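Local coordinates for Glucanase/chitosanase (PDB 4ZY9), which probably hydrolyses chitosan and related beta-glucans as a whole enzyme and here contributes a CBM32 module that binds chitosan, at residues T97-G100 with G101-I105. The protein carries 1 engineered substitution. Numbering follows the deposited sequence.
Sequences TGDG and GIDDI
D99 and G100 face the carboxylate of D103 across the tight bend that leads into strand 102-107, and two waters do most of the joining. Just before D99, the backbone of G98 is hydrogen-bonded to that of S73. The backbone N of D99 donates to the first water at 3.1 Å, and that water in turn donates to D103 OD1 at 2.8 Å. The side chain of D99 contributes little attraction: its OD1 lies 3.5 Å from D103 OD1. The two carboxylates pass each other in opposite directions with their planes only 20° apart, nearly coplanar, which brings like charges close together; the water's donation to D103 OD1 probably offsets some of the negative charge there. At G100 the second bridge begins, its amide N reaching the other water at 2.8 Å, while D103 OD2 accepts from that water at 2.9 Å. Each carboxylate oxygen of D103 is thus tied to one of two successive loop amides. The carbonyl O of G100, by contrast, sits 3.3 Å from D103 OD1 as acceptor against acceptor. G100 and G101 both adopt positive phi, a conformation that favours glycine and lets the chain reverse within a few residues. With CG beside its own backbone N and anti to the carbonyl carbon (chi1 -71°), D103 presents its carboxylate to the loop amides. OD2 is also gripped by the Y75 hydroxyl and the indole N-H of W67, which fix the group that the waters then connect to the turn. In this galactose-binding-type beta-sandwich, the bend connects strand 90-95, at the edge of one sheet, to strand 102-107 of the other. Backbone bonds from G101, D103 and I105 to W67, L65 and V63 set strand 102-107 antiparallel against strand 57-67, while I105 packs on Y75 and I77 of strand 75-80.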
loop_
_atom_site.group_PDB
_atom_site.type_symbol
_atom_site.label_atom_id
_atom_site.label_comp_id
_atom_site.label_asym_id
_atom_site.label_seq_id
_atom_site.Cartn_x
_atom_site.Cartn_y
_atom_site.Cartn_z
ATOM N N THR A 97 16.032 1.208 -1.709
ATOM C CA THR A 97 16.765 0.134 -1.035
ATOM C C THR A 97 15.864 -0.693 -0.195
ATOM O O THR A 97 16.236 -1.247 0.878
ATOM C CB THR A 97 17.916 0.720 -0.185
ATOM O OG1 THR A 97 17.387 1.620 0.733
ATOM C CG2 THR A 97 18.959 1.337 -1.135
ATOM N N GLY A 98 14.588 -0.872 -0.606
ATOM C CA GLY A 98 13.661 -1.679 0.182
ATOM C C GLY A 98 14.218 -3.110 0.228
ATOM O O GLY A 98 14.772 -3.576 -0.738
ATOM N N ASP A 99 13.886 -3.758 1.326
ATOM C CA ASP A 99 14.413 -5.053 1.645
ATOM C C ASP A 99 13.336 -6.046 1.983
ATOM O O ASP A 99 13.642 -7.141 2.418
ATOM C CB ASP A 99 15.447 -4.992 2.803
ATOM C CG ASP A 99 14.812 -4.579 4.117
ATOM O OD1 ASP A 99 13.681 -4.209 4.246
ATOM O OD2 ASP A 99 15.545 -4.591 5.198
ATOM N N GLY A 100 12.054 -5.760 1.782
ATOM C CA GLY A 100 10.990 -6.661 2.038
ATOM C C GLY A 100 10.707 -6.872 3.518
ATOM O O GLY A 100 11.054 -6.058 4.360
ATOM N N GLY A 101 10.105 -7.982 3.786
ATOM C CA GLY A 101 9.686 -8.269 5.139
ATOM C C GLY A 101 8.722 -7.287 5.670
ATOM O O GLY A 101 7.785 -6.885 4.974
ATOM N N ILE A 102 8.927 -6.793 6.895
ATOM C CA ILE A 102 8.095 -5.675 7.403
ATOM C C ILE A 102 8.786 -4.394 7.123
ATOM O O ILE A 102 10.087 -4.313 7.343
ATOM C CB ILE A 102 7.902 -5.867 8.952
ATOM C CG1 ILE A 102 7.163 -7.171 9.223
ATOM C CG2 ILE A 102 7.237 -4.681 9.526
ATOM C CD1 ILE A 102 7.167 -7.684 10.645
ATOM N N ASP A 103 8.074 -3.404 6.598
ATOM C CA ASP A 103 8.513 -2.022 6.452
ATOM C C ASP A 103 7.592 -1.224 7.275
ATOM O O ASP A 103 6.368 -1.411 7.166
ATOM C CB ASP A 103 8.499 -1.550 5.028
ATOM C CG ASP A 103 9.582 -2.164 4.183
ATOM O OD1 ASP A 103 10.518 -2.822 4.719
ATOM O OD2 ASP A 103 9.419 -2.012 2.924
ATOM N N ASP A 104 8.011 -0.353 8.140
ATOM C CA ASP A 104 7.103 0.435 9.012
ATOM C C ASP A 104 7.614 1.860 8.980
ATOM O O ASP A 104 8.832 2.052 9.383
ATOM C CB ASP A 104 7.048 -0.221 10.384
ATOM C CG ASP A 104 5.966 0.304 11.261
ATOM O OD1 ASP A 104 5.447 1.388 11.053
ATOM O OD2 ASP A 104 5.745 -0.313 12.273
ATOM N N ILE A 105 6.850 2.801 8.500
ATOM C CA ILE A 105 7.265 4.140 8.166
ATOM C C ILE A 105 6.410 5.145 8.813
ATOM O O ILE A 105 5.201 5.088 8.711
ATOM C CB ILE A 105 7.211 4.375 6.627
ATOM C CG1 ILE A 105 7.958 3.283 5.844
ATOM C CG2 ILE A 105 7.647 5.778 6.255
ATOM C CD1 ILE A 105 7.166 2.670 4.722
HETATM O O HOH W 1 12.560 -1.654 3.247
HETATM O O HOH W 2 10.769 -3.448 0.767
#